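Local coordinates for dioxygenase (Pseudomonas brassicacearum, PDB 5V2D), which probably cleaves the central double bond of lignostilbenes oxidatively, using molecular oxygen at a histidine-bound iron centre, at residues Y63-D68 and G85-F90; I228-P233 and L278-P283. All coordinates share one frame; numbering follows the deposited sequence.

How the contacts relate
Following the chain from the N terminus, contact 1 comes first: strand 60-67 leaves through the 16 residues 69-84, without helix or strand, and closes that loop when 85-90 returns antiparallel beside it. The chain then builds the sheet 143-173 and the sheet 190-231, whose outermost strand carries 228-233; in contact 2 this meets 278-283 in the next sheet. Its loop of 44 residues contains strands and a short helix. The two loops run in series, neither enclosing nor crossing the other. Contact 1 is pairing within a blade, contact 2 packing between blades; they lie on opposite sides of the chain's centre, their own centres about 32 Å apart.

Contact 1 of 2, residues Y63-D68 and G85-F90; sequences YQVAPD and GMVSGF
Strands 60-67 and 85-93, joined here from Y63-G89 to P67-G85, are antiparallel neighbours in a beta-propeller blade of this carotenoid-oxygenase-like protein that combines strands from both ends of the chain. The C-terminal strand 496-500 pairs with the other flank of 60-67. Two hydrogen-bonded pairs hold the strands. In Q64-S88, S88 N reaches Q64 O at 2.8 Å, nearly along the C=O axis, while Q64 N bonds S88 O within its carbonyl plane. In A66-M86, A66 N points almost straight at M86 O (N-H...O 174°), although it stands tilted 27° from the carbonyl plane. CA-H groups add to the same oxygens: V65 CA, between the two pairs, lies 3.4 Å from M86 O, and Y63 CA, beyond them, 3.2 Å from S88 O.

Y63, V65 and V87 share one face, turned to V144 of strand 143-147. There V65 CG2, anti to its own N, meets V87 CG2 at 3.9 Å, and the Y63 ring lies obliquely beside G89 CA; its OH bonds L165 O. V65 is also tied through its backbone to iron ligand H495, and its side chain is about 9 Å from the iron.

On the other face Q64 sends its amide away to L494 O, and M86 sets CG anti to its backbone N (chi1 180°), then bends at chi2 and chi3. Just past the strand, D68 is held by the backbone N of S39 and R40 and by a salt bridge to R101. The methyl CE of M86 ends 3.9 Å from D68 OD1, while M86 CB sits 3.5 Å from A66 O.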
ATOM      1  N   TYR A  63      -1.404   7.785  10.519  1.00 20.83           N
ATOM      2  CA  TYR A  63      -2.354   8.004   9.441  1.00 22.82           C
ATOM      3  C   TYR A  63      -2.467   6.701   8.647  1.00 23.23           C
ATOM      4  O   TYR A  63      -1.475   6.007   8.424  1.00 23.27           O
ATOM      5  CB  TYR A  63      -1.884   9.087   8.476  1.00 22.99           C
ATOM      6  CG  TYR A  63      -1.721  10.433   9.120  1.00 23.94           C
ATOM      7  CD1 TYR A  63      -2.870  11.268   9.299  1.00 24.63           C
ATOM      8  CD2 TYR A  63      -0.526  10.915   9.498  1.00 23.65           C
ATOM      9  CE1 TYR A  63      -2.733  12.541   9.841  1.00 24.95           C
ATOM     10  CE2 TYR A  63      -0.392  12.164  10.039  1.00 24.25           C
ATOM     11  CZ  TYR A  63      -1.479  12.984  10.192  1.00 25.30           C
ATOM     12  OH  TYR A  63      -1.341  14.218  10.747  1.00 26.31           O
ATOM     13  N   GLN A  64      -3.653   6.388   8.204  1.00 21.96           N
ATOM     14  CA  GLN A  64      -3.853   5.224   7.356  1.00 24.59           C
ATOM     15  C   GLN A  64      -4.960   5.551   6.331  1.00 25.17           C
ATOM     16  O   GLN A  64      -5.866   6.306   6.659  1.00 25.56           O
ATOM     17  CB  GLN A  64      -4.216   4.017   8.213  1.00 27.08           C
ATOM     18  CG  GLN A  64      -4.006   2.739   7.326  1.00 31.44           C
ATOM     19  CD  GLN A  64      -3.825   1.371   8.025  1.00 36.47           C
ATOM     20  OE1 GLN A  64      -4.328   1.064   9.167  1.00 31.57           O
ATOM     21  NE2 GLN A  64      -3.166   0.512   7.295  1.00 37.54           N
ATOM     22  N   VAL A  65      -4.884   4.994   5.128  1.00 20.95           N
ATOM     23  CA  VAL A  65      -5.994   5.186   4.186  1.00 19.95           C
ATOM     24  C   VAL A  65      -6.594   3.834   3.834  1.00 20.42           C
ATOM     25  O   VAL A  65      -5.865   2.834   3.621  1.00 20.79           O
ATOM     26  CB  VAL A  65      -5.566   5.984   2.955  1.00 20.73           C
ATOM     27  CG1 VAL A  65      -4.450   5.291   2.157  1.00 20.50           C
ATOM     28  CG2 VAL A  65      -6.727   6.336   2.056  1.00 20.96           C
ATOM     29  N   ALA A  66      -7.915   3.809   3.798  1.00 20.38           N
ATOM     30  CA  ALA A  66      -8.677   2.682   3.371  1.00 19.76           C
ATOM     31  C   ALA A  66      -9.573   3.017   2.164  1.00 21.23           C
ATOM     32  O   ALA A  66     -10.325   3.944   2.225  1.00 20.84           O
ATOM     33  CB  ALA A  66      -9.556   2.194   4.481  1.00 19.52           C
ATOM     34  N   PRO A  67      -9.598   2.130   1.190  1.00 21.54           N
ATOM     35  CA  PRO A  67     -10.699   2.175   0.241  1.00 21.05           C
ATOM     36  C   PRO A  67     -12.006   1.928   0.964  1.00 20.94           C
ATOM     37  O   PRO A  67     -12.081   1.011   1.786  1.00 19.49           O
ATOM     38  CB  PRO A  67     -10.378   1.035  -0.737  1.00 21.82           C
ATOM     39  CG  PRO A  67      -8.948   0.735  -0.525  1.00 21.99           C
ATOM     40  CD  PRO A  67      -8.667   1.017   0.918  1.00 23.44           C
ATOM     41  N   ASP A  68     -13.000   2.767   0.736  1.00 20.36           N
ATOM     42  CA  ASP A  68     -14.265   2.630   1.433  1.00 22.86           C
ATOM     43  C   ASP A  68     -15.370   3.273   0.538  1.00 22.53           C
ATOM     44  O   ASP A  68     -15.648   4.469   0.632  1.00 24.43           O
ATOM     45  CB  ASP A  68     -14.190   3.287   2.793  1.00 22.64           C
ATOM     46  CG  ASP A  68     -15.313   2.831   3.759  1.00 24.46           C
ATOM     47  OD1 ASP A  68     -15.242   3.257   4.929  1.00 25.33           O
ATOM     48  OD2 ASP A  68     -16.225   1.994   3.399  1.00 25.38           O
ATOM     49  N   GLY A  85     -10.979   6.837  -1.209  1.00 19.39           N
ATOM     50  CA  GLY A  85     -10.052   6.907  -0.082  1.00 19.98           C
ATOM     51  C   GLY A  85     -10.609   7.566   1.162  1.00 20.59           C
ATOM     52  O   GLY A  85     -11.091   8.693   1.086  1.00 20.93           O
ATOM     53  N   MET A  86     -10.568   6.830   2.272  1.00 19.06           N
ATOM     54  CA  MET A  86     -10.976   7.262   3.583  1.00 20.35           C
ATOM     55  C   MET A  86      -9.777   7.256   4.516  1.00 20.58           C
ATOM     56  O   MET A  86      -9.220   6.145   4.787  1.00 20.51           O
ATOM     57  CB  MET A  86     -12.056   6.304   4.093  1.00 21.14           C
ATOM     58  CG  MET A  86     -12.587   6.627   5.468  1.00 22.45           C
ATOM     59  SD  MET A  86     -13.713   8.023   5.507  1.00 24.90           S
ATOM     60  CE  MET A  86     -15.237   7.121   5.155  1.00 21.84           C
ATOM     61  N   VAL A  87      -9.355   8.436   4.983  1.00 19.35           N
ATOM     62  CA  VAL A  87      -8.151   8.547   5.768  1.00 20.80           C
ATOM     63  C   VAL A  87      -8.516   8.604   7.233  1.00 21.02           C
ATOM     64  O   VAL A  87      -9.412   9.358   7.624  1.00 20.48           O
ATOM     65  CB  VAL A  87      -7.360   9.817   5.362  1.00 21.57           C
ATOM     66  CG1 VAL A  87      -6.159  10.035   6.234  1.00 23.05           C
ATOM     67  CG2 VAL A  87      -6.968   9.759   3.911  1.00 20.48           C
ATOM     68  N   SER A  88      -7.781   7.818   8.025  1.00 21.29           N
ATOM     69  CA  SER A  88      -7.926   7.864   9.505  1.00 23.17           C
ATOM     70  C   SER A  88      -6.630   8.428  10.058  1.00 25.17           C
ATOM     71  O   SER A  88      -5.540   8.123   9.559  1.00 26.76           O
ATOM     72  CB  SER A  88      -8.151   6.465  10.032  1.00 24.83           C
ATOM     73  OG  SER A  88      -9.493   6.031   9.709  1.00 26.07           O
ATOM     74  N   GLY A  89      -6.753   9.244  11.110  1.00 24.42           N
ATOM     75  CA  GLY A  89      -5.608   9.724  11.885  1.00 23.57           C
ATOM     76  C   GLY A  89      -5.839   9.414  13.353  1.00 23.68           C
ATOM     77  O   GLY A  89      -6.790   9.932  13.923  1.00 22.42           O
ATOM     78  N   PHE A  90      -5.008   8.551  13.955  1.00 23.96           N
ATOM     79  CA  PHE A  90      -5.010   8.273  15.364  1.00 22.44           C
ATOM     80  C   PHE A  90      -3.912   9.146  15.963  1.00 25.21           C
ATOM     81  O   PHE A  90      -2.711   8.900  15.721  1.00 24.16           O
ATOM     82  CB  PHE A  90      -4.728   6.838  15.661  1.00 21.86           C
ATOM     83  CG  PHE A  90      -5.817   5.886  15.276  1.00 22.75           C
ATOM     84  CD1 PHE A  90      -6.808   5.568  16.140  1.00 25.60           C
ATOM     85  CD2 PHE A  90      -5.806   5.275  14.019  1.00 22.14           C
ATOM     86  CE1 PHE A  90      -7.806   4.641  15.856  1.00 25.16           C
ATOM     87  CE2 PHE A  90      -6.803   4.358  13.701  1.00 23.90           C
ATOM     88  CZ  PHE A  90      -7.820   4.033  14.621  1.00 22.53           C
TER

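Contact 2 of 2, residues I228-P233 and L278-P283; sequences IWFQAP and LFAVVP
F230 and A280 form the central pair of this contact between consecutive propeller blades, where strand 224-231, outermost in its sheet, faces strand 276-283 of the next. The strand axes stay 10.2 Å apart at their closest, so no backbone pairing is possible and side chains span most of the gap. From CB, which points across, F230 places CG in the crowded position between backbone N and carbonyl carbon (chi1 62°). CB and CG themselves stop short of the other strand; the far rim of the ring makes the contact, CE1 lying 3.9 Å and CZ 4.1 Å from A280 CB, with the methyl approaching obliquely. The same ring packs edge-to-face with F250 and touches V291, which V282 also touches.

Toward one end, I228 extends its chain (chi2 177°) to set CD1 4.2 Å from V282 CG2 and 3.4 Å from P283 O, a van der Waals approach to a carbonyl. Toward the other, the P233 ring and the L278 side chain reach toward each other, P233 CG lying 3.6 Å from L278 CD2; W293 flanks both.

With no hydrogen bond or charge pair across them, these two segments are joined mainly by apolar packing, whose fit depends on shape rather than on bond direction.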
ATOM      1  N   ILE A 228      14.471  11.892 -13.646  1.00 35.40           N
ATOM      2  CA  ILE A 228      15.088  11.049 -14.654  1.00 34.20           C
ATOM      3  C   ILE A 228      13.959  10.409 -15.418  1.00 34.80           C
ATOM      4  O   ILE A 228      13.234   9.534 -14.867  1.00 32.38           O
ATOM      5  CB  ILE A 228      15.961   9.925 -14.039  1.00 36.34           C
ATOM      6  CG1 ILE A 228      16.926  10.432 -12.977  1.00 35.45           C
ATOM      7  CG2 ILE A 228      16.684   9.137 -15.144  1.00 38.36           C
ATOM      8  CD1 ILE A 228      17.719   9.318 -12.318  1.00 36.15           C
ATOM      9  N   TRP A 229      13.776  10.842 -16.666  1.00 35.70           N
ATOM     10  CA  TRP A 229      12.758  10.267 -17.556  1.00 38.81           C
ATOM     11  C   TRP A 229      13.412   9.215 -18.422  1.00 39.42           C
ATOM     12  O   TRP A 229      14.466   9.466 -18.975  1.00 36.68           O
ATOM     13  CB  TRP A 229      12.189  11.338 -18.489  1.00 38.18           C
ATOM     14  CG  TRP A 229      11.349  12.343 -17.748  1.00 39.32           C
ATOM     15  CD1 TRP A 229      11.801  13.353 -16.952  1.00 37.87           C
ATOM     16  CD2 TRP A 229       9.909  12.434 -17.745  1.00 37.59           C
ATOM     17  NE1 TRP A 229      10.753  14.054 -16.441  1.00 38.03           N
ATOM     18  CE2 TRP A 229       9.572  13.551 -16.949  1.00 37.28           C
ATOM     19  CE3 TRP A 229       8.897  11.711 -18.368  1.00 39.29           C
ATOM     20  CZ2 TRP A 229       8.258  13.930 -16.697  1.00 36.37           C
ATOM     21  CZ3 TRP A 229       7.587  12.104 -18.151  1.00 36.83           C
ATOM     22  CH2 TRP A 229       7.269  13.208 -17.314  1.00 37.64           C
ATOM     23  N   PHE A 230      12.797   8.051 -18.557  1.00 38.68           N
ATOM     24  CA  PHE A 230      13.300   7.040 -19.472  1.00 36.92           C
ATOM     25  C   PHE A 230      12.143   6.170 -19.904  1.00 39.12           C
ATOM     26  O   PHE A 230      10.991   6.504 -19.589  1.00 38.84           O
ATOM     27  CB  PHE A 230      14.428   6.248 -18.814  1.00 36.15           C
ATOM     28  CG  PHE A 230      14.053   5.469 -17.551  1.00 33.81           C
ATOM     29  CD1 PHE A 230      13.937   4.093 -17.599  1.00 34.74           C
ATOM     30  CD2 PHE A 230      13.927   6.123 -16.323  1.00 33.12           C
ATOM     31  CE1 PHE A 230      13.671   3.340 -16.440  1.00 34.63           C
ATOM     32  CE2 PHE A 230      13.597   5.414 -15.173  1.00 32.92           C
ATOM     33  CZ  PHE A 230      13.487   3.999 -15.235  1.00 34.26           C
ATOM     34  N   GLN A 231      12.407   5.098 -20.651  1.00 38.29           N
ATOM     35  CA  GLN A 231      11.342   4.273 -21.140  1.00 41.12           C
ATOM     36  C   GLN A 231      11.589   2.815 -20.866  1.00 39.35           C
ATOM     37  O   GLN A 231      12.707   2.289 -21.000  1.00 38.95           O
ATOM     38  CB  GLN A 231      11.174   4.483 -22.641  1.00 48.30           C
ATOM     39  CG  GLN A 231      10.775   5.911 -22.976  1.00 52.39           C
ATOM     40  CD  GLN A 231       9.972   5.950 -24.204  1.00 58.10           C
ATOM     41  OE1 GLN A 231      10.078   5.072 -25.070  1.00 63.49           O
ATOM     42  NE2 GLN A 231       9.138   6.946 -24.309  1.00 63.56           N
ATOM     43  N   ALA A 232      10.529   2.130 -20.487  1.00 34.82           N
ATOM     44  CA  ALA A 232      10.547   0.694 -20.364  1.00 35.38           C
ATOM     45  C   ALA A 232      10.303   0.097 -21.745  1.00 38.24           C
ATOM     46  O   ALA A 232       9.787   0.785 -22.633  1.00 36.45           O
ATOM     47  CB  ALA A 232       9.424   0.255 -19.441  1.00 37.32           C
ATOM     48  N   PRO A 233      10.577  -1.207 -21.902  1.00 40.24           N
ATOM     49  CA  PRO A 233      10.325  -1.870 -23.185  1.00 41.96           C
ATOM     50  C   PRO A 233       8.845  -2.126 -23.416  1.00 45.85           C
ATOM     51  O   PRO A 233       8.477  -2.428 -24.523  1.00 46.09           O
ATOM     52  CB  PRO A 233      11.138  -3.165 -23.089  1.00 44.65           C
ATOM     53  CG  PRO A 233      11.258  -3.434 -21.608  1.00 43.20           C
ATOM     54  CD  PRO A 233      11.365  -2.064 -20.980  1.00 43.17           C
ATOM     55  N   LEU A 278      10.969  -7.860 -14.513  1.00 33.80           N
ATOM     56  CA  LEU A 278      12.014  -6.971 -15.037  1.00 35.52           C
ATOM     57  C   LEU A 278      12.321  -5.899 -13.959  1.00 35.22           C
ATOM     58  O   LEU A 278      11.434  -5.481 -13.217  1.00 34.93           O
ATOM     59  CB  LEU A 278      11.471  -6.390 -16.299  1.00 38.16           C
ATOM     60  CG  LEU A 278      12.352  -5.835 -17.343  1.00 44.56           C
ATOM     61  CD1 LEU A 278      13.435  -6.783 -17.824  1.00 46.40           C
ATOM     62  CD2 LEU A 278      11.525  -5.352 -18.533  1.00 45.91           C
ATOM     63  N   PHE A 279      13.575  -5.462 -13.881  1.00 32.90           N
ATOM     64  CA  PHE A 279      13.999  -4.419 -12.950  1.00 30.81           C
ATOM     65  C   PHE A 279      14.860  -3.405 -13.686  1.00 32.19           C
ATOM     66  O   PHE A 279      15.866  -3.807 -14.342  1.00 31.10           O
ATOM     67  CB  PHE A 279      14.821  -5.039 -11.830  1.00 30.55           C
ATOM     68  CG  PHE A 279      14.079  -6.093 -11.053  1.00 31.83           C
ATOM     69  CD1 PHE A 279      14.045  -7.423 -11.484  1.00 31.40           C
ATOM     70  CD2 PHE A 279      13.374  -5.740  -9.907  1.00 31.83           C
ATOM     71  CE1 PHE A 279      13.386  -8.386 -10.790  1.00 30.08           C
ATOM     72  CE2 PHE A 279      12.712  -6.706  -9.173  1.00 31.49           C
ATOM     73  CZ  PHE A 279      12.722  -8.026  -9.587  1.00 30.16           C
ATOM     74  N   ALA A 280      14.516  -2.128 -13.582  1.00 29.81           N
ATOM     75  CA  ALA A 280      15.387  -1.052 -14.028  1.00 29.08           C
ATOM     76  C   ALA A 280      16.164  -0.503 -12.839  1.00 30.13           C
ATOM     77  O   ALA A 280      15.593  -0.186 -11.816  1.00 28.54           O
ATOM     78  CB  ALA A 280      14.564   0.047 -14.636  1.00 29.92           C
ATOM     79  N   VAL A 281      17.479  -0.391 -12.954  1.00 30.52           N
ATOM     80  CA  VAL A 281      18.324   0.081 -11.873  1.00 28.57           C
ATOM     81  C   VAL A 281      19.090   1.262 -12.410  1.00 29.51           C
ATOM     82  O   VAL A 281      19.666   1.186 -13.493  1.00 29.75           O
ATOM     83  CB  VAL A 281      19.328  -1.001 -11.450  1.00 28.99           C
ATOM     84  CG1 VAL A 281      20.244  -0.466 -10.384  1.00 31.24           C
ATOM     85  CG2 VAL A 281      18.674  -2.288 -11.029  1.00 29.51           C
ATOM     86  N   VAL A 282      18.970   2.393 -11.749  1.00 30.52           N
ATOM     87  CA  VAL A 282      19.573   3.592 -12.223  1.00 30.61           C
ATOM     88  C   VAL A 282      20.194   4.388 -11.092  1.00 29.57           C
ATOM     89  O   VAL A 282      19.637   4.418  -9.996  1.00 30.30           O
ATOM     90  CB  VAL A 282      18.531   4.425 -12.999  1.00 32.28           C
ATOM     91  CG1 VAL A 282      17.376   4.918 -12.146  1.00 35.43           C
ATOM     92  CG2 VAL A 282      19.218   5.587 -13.671  1.00 34.85           C
ATOM     93  N   PRO A 283      21.315   5.056 -11.346  1.00 32.17           N
ATOM     94  CA  PRO A 283      21.824   5.924 -10.271  1.00 33.06           C
ATOM     95  C   PRO A 283      20.867   7.012  -9.911  1.00 31.54           C
ATOM     96  O   PRO A 283      20.212   7.619 -10.783  1.00 32.05           O
ATOM     97  CB  PRO A 283      23.165   6.546 -10.829  1.00 34.54           C
ATOM     98  CG  PRO A 283      23.555   5.624 -11.934  1.00 34.77           C
ATOM     99  CD  PRO A 283      22.279   4.965 -12.458  1.00 34.20           C
TER